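Local coordinates for uncharacterized protein ScGH5_18 (Streptomyces cattleya, PDB 7LR8) that probably hydrolyses the Manβ1-4GlcNAc linkage of N-glycan core fragments, as a family GH5_18 glycoside hydrolase that binds this disaccharide, at residues Ala37-Leu42 / Thr81-Glu86; Asp43-Leu48 / Gly324-Asp329. The protein carries 1 engineered substitution. All blocks are in the same frame, centred on the assembly; numbering follows the deposited sequence.

Interaction 1. Residues Ala37-Leu42 / Thr81-Glu86. With SO4 (sulfate ion), chain I.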
ATOM      1  N   ALA B  37       4.111  12.842  22.087  1.00 25.00           N
ATOM      2  CA  ALA B  37       2.892  13.298  21.424  1.00 23.88           C
ATOM      3  C   ALA B  37       1.722  12.374  21.736  1.00 20.76           C
ATOM      4  O   ALA B  37       0.594  12.837  21.938  1.00 22.79           O
ATOM      5  CB  ALA B  37       3.114  13.399  19.912  1.00 23.09           C
ATOM      6  N   VAL B  38       1.975  11.068  21.793  1.00 20.47           N
ATOM      7  CA  VAL B  38       0.933  10.130  22.199  1.00 21.09           C
ATOM      8  C   VAL B  38       0.506  10.393  23.642  1.00 21.87           C
ATOM      9  O   VAL B  38      -0.690  10.388  23.964  1.00 22.54           O
ATOM     10  CB  VAL B  38       1.433   8.688  22.001  1.00 20.75           C
ATOM     11  CG1 VAL B  38       0.535   7.705  22.723  1.00 24.97           C
ATOM     12  CG2 VAL B  38       1.523   8.373  20.506  1.00 23.52           C
ATOM     13  N   ARG B  39       1.472  10.641  24.529  1.00 22.68           N
ATOM     14  CA  ARG B  39       1.142  10.920  25.927  1.00 24.05           C
ATOM     15  C   ARG B  39       0.278  12.170  26.059  1.00 25.60           C
ATOM     16  O   ARG B  39      -0.699  12.186  26.820  1.00 24.51           O
ATOM     17  CB  ARG B  39       2.424  11.070  26.740  1.00 23.09           C
ATOM     18  CG  ARG B  39       3.131   9.756  27.068  1.00 23.27           C
ATOM     19  CD  ARG B  39       4.577  10.041  27.463  1.00 29.67           C
ATOM     20  NE  ARG B  39       5.261   8.868  28.004  1.00 33.90           N
ATOM     21  CZ  ARG B  39       6.559   8.632  27.848  1.00 36.84           C
ATOM     22  NH1 ARG B  39       7.307   9.478  27.148  1.00 32.53           N
ATOM     23  NH2 ARG B  39       7.108   7.545  28.378  1.00 34.52           N
ATOM     24  N   ALA B  40       0.624  13.236  25.332  1.00 26.64           N
ATOM     25  CA  ALA B  40      -0.177  14.457  25.393  1.00 25.56           C
ATOM     26  C   ALA B  40      -1.579  14.219  24.843  1.00 21.29           C
ATOM     27  O   ALA B  40      -2.563  14.732  25.390  1.00 24.02           O
ATOM     28  CB  ALA B  40       0.524  15.577  24.628  1.00 26.27           C
ATOM     29  N   ASP B  41      -1.682  13.445  23.750  1.00 22.34           N
ATOM     30  CA  ASP B  41      -2.984  13.040  23.223  1.00 21.92           C
ATOM     31  C   ASP B  41      -3.803  12.321  24.285  1.00 23.98           C
ATOM     32  O   ASP B  41      -4.967  12.670  24.537  1.00 21.75           O
ATOM     33  CB  ASP B  41      -2.805  12.117  22.011  1.00 20.21           C
ATOM     34  CG  ASP B  41      -2.460  12.861  20.725  1.00 21.30           C
ATOM     35  OD1 ASP B  41      -2.473  14.112  20.706  1.00 21.86           O
ATOM     36  OD2 ASP B  41      -2.194  12.160  19.720  1.00 22.37           O
ATOM     37  N   LEU B  42      -3.210  11.298  24.909  1.00 23.71           N
ATOM     38  CA  LEU B  42      -3.934  10.512  25.900  1.00 22.24           C
ATOM     39  C   LEU B  42      -4.222  11.331  27.156  1.00 21.04           C
ATOM     40  O   LEU B  42      -5.259  11.128  27.795  1.00 24.25           O
ATOM     41  CB  LEU B  42      -3.153   9.232  26.223  1.00 21.46           C
ATOM     42  CG  LEU B  42      -2.956   8.314  25.004  1.00 24.92           C
ATOM     43  CD1 LEU B  42      -2.151   7.065  25.357  1.00 22.70           C
ATOM     44  CD2 LEU B  42      -4.290   7.931  24.378  1.00 26.84           C
ATOM     45  N   THR B  81       0.418   1.235  24.560  1.00 19.84           N
ATOM     46  CA  THR B  81      -0.478   0.585  25.507  1.00 18.88           C
ATOM     47  C   THR B  81      -0.093   0.927  26.941  1.00 22.56           C
ATOM     48  O   THR B  81      -0.964   1.140  27.801  1.00 23.74           O
ATOM     49  CB  THR B  81      -0.457  -0.931  25.253  1.00 19.47           C
ATOM     50  OG1 THR B  81      -0.909  -1.181  23.912  1.00 21.78           O
ATOM     51  CG2 THR B  81      -1.371  -1.652  26.230  1.00 22.75           C
ATOM     52  N   ASP B  82       1.210   1.035  27.212  1.00 22.16           N
ATOM     53  CA  ASP B  82       1.650   1.418  28.545  1.00 20.99           C
ATOM     54  C   ASP B  82       1.294   2.868  28.844  1.00 23.38           C
ATOM     55  O   ASP B  82       0.868   3.190  29.961  1.00 26.24           O
ATOM     56  CB  ASP B  82       3.155   1.202  28.687  1.00 24.98           C
ATOM     57  CG  ASP B  82       3.531  -0.261  28.779  1.00 30.02           C
ATOM     58  OD1 ASP B  82       2.648  -1.088  29.091  1.00 27.00           O
ATOM     59  OD2 ASP B  82       4.716  -0.572  28.531  1.00 31.45           O
ATOM     60  N   ALA B  83       1.472   3.762  27.866  1.00 20.53           N
ATOM     61  CA  ALA B  83       1.090   5.156  28.084  1.00 23.41           C
ATOM     62  C   ALA B  83      -0.398   5.265  28.391  1.00 26.67           C
ATOM     63  O   ALA B  83      -0.818   6.068  29.242  1.00 24.99           O
ATOM     64  CB  ALA B  83       1.459   6.001  26.859  1.00 24.89           C
ATOM     65  N   ALA B  84      -1.213   4.442  27.731  1.00 23.02           N
ATOM     66  CA  ALA B  84      -2.644   4.451  28.009  1.00 20.72           C
ATOM     67  C   ALA B  84      -2.931   3.932  29.412  1.00 25.59           C
ATOM     68  O   ALA B  84      -3.675   4.561  30.167  1.00 22.99           O
ATOM     69  CB  ALA B  84      -3.386   3.624  26.957  1.00 20.03           C
ATOM     70  N   GLY B  85      -2.326   2.798  29.792  1.00 24.96           N
ATOM     71  CA  GLY B  85      -2.599   2.239  31.115  1.00 26.61           C
ATOM     72  C   GLY B  85      -2.250   3.181  32.253  1.00 27.50           C
ATOM     73  O   GLY B  85      -2.965   3.245  33.263  1.00 27.49           O
ATOM     74  N   GLU B  86      -1.139   3.913  32.118  1.00 28.63           N
ATOM     75  CA  GLU B  86      -0.757   4.892  33.136  1.00 32.67           C
ATOM     76  C   GLU B  86      -1.862   5.902  33.380  1.00 30.56           C
ATOM     77  O   GLU B  86      -2.023   6.399  34.500  1.00 30.77           O
ATOM     78  CB  GLU B  86       0.501   5.643  32.719  1.00 34.29           C
ATOM     79  CG  GLU B  86       1.728   4.822  32.686  1.00 37.47           C
ATOM     80  CD  GLU B  86       2.911   5.618  32.219  1.00 45.17           C
ATOM     81  OE1 GLU B  86       2.727   6.601  31.467  1.00 37.35           O
ATOM     82  OE2 GLU B  86       4.030   5.248  32.598  1.00 52.32           O
TER
HETATM   83  S   SO4 I 604      10.780   8.241  28.605  1.00 65.11           S
HETATM   84  O1  SO4 I 604      12.016   7.991  27.867  1.00 71.49           O
HETATM   85  O2  SO4 I 604      10.971   7.884  30.007  1.00 68.19           O
HETATM   86  O3  SO4 I 604      10.430   9.655  28.507  1.00 69.30           O
HETATM   87  O4  SO4 I 604       9.706   7.434  28.032  1.00 62.47           O
HETATM   88  O   HOH W   1       4.462   6.227  29.136  1.00 37.52           O

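Interaction 2. Residues Asp43-Leu48 / Gly324-Asp329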
ATOM      1  N   ASP B  43      -3.350  12.282  27.504  1.00 24.68           N
ATOM      2  CA  ASP B  43      -3.664  13.208  28.590  1.00 24.67           C
ATOM      3  C   ASP B  43      -4.989  13.914  28.337  1.00 23.53           C
ATOM      4  O   ASP B  43      -5.822  14.050  29.242  1.00 26.12           O
ATOM      5  CB  ASP B  43      -2.563  14.254  28.747  1.00 25.63           C
ATOM      6  CG  ASP B  43      -1.360  13.737  29.473  1.00 33.33           C
ATOM      7  OD1 ASP B  43      -1.434  12.649  30.082  1.00 31.51           O
ATOM      8  OD2 ASP B  43      -0.334  14.442  29.438  1.00 34.24           O
ATOM      9  N   SER B  44      -5.197  14.383  27.105  1.00 25.31           N
ATOM     10  CA  SER B  44      -6.404  15.145  26.821  1.00 24.22           C
ATOM     11  C   SER B  44      -7.631  14.247  26.803  1.00 25.00           C
ATOM     12  O   SER B  44      -8.749  14.721  27.040  1.00 25.71           O
ATOM     13  CB  SER B  44      -6.258  15.912  25.495  1.00 22.53           C
ATOM     14  OG  SER B  44      -6.190  15.047  24.379  1.00 25.52           O
ATOM     15  N   VAL B  45      -7.440  12.957  26.528  1.00 23.20           N
ATOM     16  CA  VAL B  45      -8.536  11.994  26.555  1.00 23.53           C
ATOM     17  C   VAL B  45      -8.916  11.654  27.990  1.00 21.92           C
ATOM     18  O   VAL B  45     -10.102  11.638  28.352  1.00 23.59           O
ATOM     19  CB  VAL B  45      -8.133  10.733  25.767  1.00 20.61           C
ATOM     20  CG1 VAL B  45      -9.102   9.587  26.025  1.00 22.56           C
ATOM     21  CG2 VAL B  45      -8.031  11.061  24.272  1.00 21.17           C
ATOM     22  N   ALA B  46      -7.913  11.401  28.835  1.00 23.95           N
ATOM     23  CA  ALA B  46      -8.171  11.089  30.239  1.00 23.63           C
ATOM     24  C   ALA B  46      -8.844  12.251  30.969  1.00 21.67           C
ATOM     25  O   ALA B  46      -9.642  12.032  31.889  1.00 25.29           O
ATOM     26  CB  ALA B  46      -6.862  10.712  30.935  1.00 24.11           C
ATOM     27  N   ALA B  47      -8.554  13.489  30.561  1.00 24.06           N
ATOM     28  CA  ALA B  47      -9.178  14.657  31.179  1.00 24.49           C
ATOM     29  C   ALA B  47     -10.695  14.654  31.006  1.00 23.76           C
ATOM     30  O   ALA B  47     -11.418  15.250  31.819  1.00 27.29           O
ATOM     31  CB  ALA B  47      -8.586  15.942  30.600  1.00 29.08           C
ATOM     32  N   LEU B  48     -11.194  14.011  29.949  1.00 24.03           N
ATOM     33  CA  LEU B  48     -12.628  13.921  29.711  1.00 28.13           C
ATOM     34  C   LEU B  48     -13.281  12.745  30.428  1.00 29.19           C
ATOM     35  O   LEU B  48     -14.503  12.594  30.345  1.00 30.44           O
ATOM     36  CB  LEU B  48     -12.902  13.839  28.214  1.00 26.53           C
ATOM     37  CG  LEU B  48     -12.434  15.090  27.466  1.00 29.18           C
ATOM     38  CD1 LEU B  48     -12.666  14.935  25.970  1.00 28.23           C
ATOM     39  CD2 LEU B  48     -13.141  16.335  28.010  1.00 27.87           C
ATOM     40  N   GLY B 324     -13.446  14.700  15.611  1.00 20.50           N
ATOM     41  CA  GLY B 324     -12.844  14.616  16.932  1.00 20.07           C
ATOM     42  C   GLY B 324     -13.709  15.236  18.016  1.00 20.18           C
ATOM     43  O   GLY B 324     -14.537  16.114  17.770  1.00 23.19           O
ATOM     44  N   LEU B 325     -13.528  14.730  19.241  1.00 20.49           N
ATOM     45  CA  LEU B 325     -13.998  15.426  20.430  1.00 22.31           C
ATOM     46  C   LEU B 325     -13.027  16.516  20.847  1.00 22.36           C
ATOM     47  O   LEU B 325     -13.404  17.420  21.603  1.00 23.07           O
ATOM     48  CB  LEU B 325     -14.180  14.431  21.578  1.00 22.28           C
ATOM     49  CG  LEU B 325     -15.208  13.322  21.357  1.00 22.54           C
ATOM     50  CD1 LEU B 325     -15.256  12.387  22.564  1.00 23.29           C
ATOM     51  CD2 LEU B 325     -16.590  13.905  21.059  1.00 27.01           C
ATOM     52  N   LEU B 326     -11.789  16.433  20.360  1.00 21.05           N
ATOM     53  CA  LEU B 326     -10.735  17.398  20.626  1.00 24.18           C
ATOM     54  C   LEU B 326     -10.184  17.910  19.298  1.00 25.89           C
ATOM     55  O   LEU B 326     -10.159  17.189  18.296  1.00 24.38           O
ATOM     56  CB  LEU B 326      -9.611  16.753  21.458  1.00 21.95           C
ATOM     57  CG  LEU B 326     -10.082  16.307  22.847  1.00 21.83           C
ATOM     58  CD1 LEU B 326      -9.520  14.935  23.214  1.00 24.99           C
ATOM     59  CD2 LEU B 326      -9.687  17.355  23.869  1.00 23.79           C
ATOM     60  N   THR B 327      -9.720  19.157  19.304  1.00 25.50           N
ATOM     61  CA  THR B 327      -9.111  19.730  18.115  1.00 28.17           C
ATOM     62  C   THR B 327      -7.709  19.157  17.895  1.00 28.86           C
ATOM     63  O   THR B 327      -7.177  18.380  18.697  1.00 28.36           O
ATOM     64  CB  THR B 327      -9.021  21.251  18.227  1.00 24.79           C
ATOM     65  OG1 THR B 327      -8.088  21.587  19.256  1.00 28.90           O
ATOM     66  CG2 THR B 327     -10.374  21.867  18.536  1.00 28.01           C
ATOM     67  N   GLN B 328      -7.108  19.577  16.781  1.00 29.06           N
ATOM     68  CA  GLN B 328      -5.732  19.215  16.462  1.00 30.68           C
ATOM     69  C   GLN B 328      -4.761  19.659  17.548  1.00 30.58           C
ATOM     70  O   GLN B 328      -3.785  18.958  17.840  1.00 36.09           O
ATOM     71  CB  GLN B 328      -5.346  19.834  15.124  1.00 26.70           C
ATOM     72  CG  GLN B 328      -5.559  18.890  13.996  1.00 28.09           C
ATOM     73  CD  GLN B 328      -4.472  17.858  13.947  1.00 32.41           C
ATOM     74  OE1 GLN B 328      -3.287  18.196  13.910  1.00 38.43           O
ATOM     75  NE2 GLN B 328      -4.859  16.585  13.961  1.00 30.93           N
ATOM     76  N   ASP B 329      -4.989  20.833  18.137  1.00 30.52           N
ATOM     77  CA  ASP B 329      -4.151  21.297  19.231  1.00 38.19           C
ATOM     78  C   ASP B 329      -4.682  20.874  20.594  1.00 30.17           C
ATOM     79  O   ASP B 329      -4.331  21.498  21.597  1.00 33.68           O
ATOM     80  CB  ASP B 329      -3.977  22.819  19.172  1.00 57.97           C
ATOM     81  CG  ASP B 329      -5.240  23.540  18.752  1.00 71.77           C
ATOM     82  OD1 ASP B 329      -6.281  23.363  19.417  1.00 75.12           O
ATOM     83  OD2 ASP B 329      -5.193  24.293  17.755  1.00 76.80           O
TER

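Interaction 1. Residues Ala37-Leu42 / Thr81-Glu86
Leu42 sets CG anti to its own carbonyl carbon (chi1 -61°), and its extended second torsion carries CD1 across to the backbone of Ala83 and Ala84. CD1 lies 3.7 Å from Ala84 N and 4.0 Å from Ala84 CB. The same methyl touches Ala83 CB. The small alanines let the leucine branch rest against the helix backbone itself. One turn earlier, Arg39 CG passes Ala83 CB at 4.1 Å. From there the arginine chain runs extended to NE and carries the guanidinium to the water and the sulfate. The edge of the guanidinium meets a water and a sulfate oxygen in its plane. Arg39 NE donates to the water at 3.0 Å, and the water donates to Glu86 OE1 at 2.9 Å, so opposite charges are joined through solvent. Arg39 NH2 gives sulfate O4 a nearly straight bond of 2.6 Å, while the NH1 bonds to the sulfate are weak. The sulfate probably comes from the crystallisation liquor. Asp36 also pairs with Arg39 NH1. Ala84 also touches Val91 of strand 90-94, on the barrel side. The segment axes cross at -33°, 9.7 Å apart, as two neighbouring outer helices of a (β/α)8 barrel.

Interaction 2. Residues Asp43-Leu48 / Gly324-Asp329
Leu326 meets Ser44, Val45 and Leu48 with the tips of its side chain. The close part is at Ser44. Its OG lies 3.5 Å from Leu326 CD1, and its CB is 4.1 Å from Leu326 CD2, so both methyls of the leucine face the serine. The OG is not left without polar partners there. It takes part in hydrogen bonds with Asp41 O, one turn back in the helix, and with His307 NE2. The serine chi1 of 67° turns OG back toward Asp41 O while leaving it against Leu326 CD1. The rest of the contact is looser. The ends of Leu48 and Leu326 meet head-on, with their CD1 atoms 4.2 Å apart. Val45 CG2 stands 4.3 Å from Leu326 CD1. No hydrogen bond crosses between the segments. Towards the inside, Val45 and Leu325 both touch Val18 of strand 15-19, while Leu48 and Leu325 reach helix 334-349. Leu326 and Val45 are buried, whereas Ser44 and Leu48 remain partly open to solvent. The contact seats the loop that follows the last barrel strand against the end of the first barrel helix, where a (β/α)8 barrel closes.

Both interactions use helix 35-46, which follows the first barrel strand, 15-19. Interaction 1 uses its first and middle part, and interaction 2 its last turn and the residues just after it. Their centres are 12 Å apart. Along the chain the order is 37-42, 43-48, 81-86, then 324-329, so their segments interleave. Interaction 1 joins the helix to its neighbour 71-86, through segments 39 residues apart at their closest ends. Interaction 2 spans 276 residues and joins it to the loop between strand 298-304 and helix 334-349. The first helix is thus tied to the second and to the chain after the eighth strand. Both contacts lie away from the glycan-binding pocket.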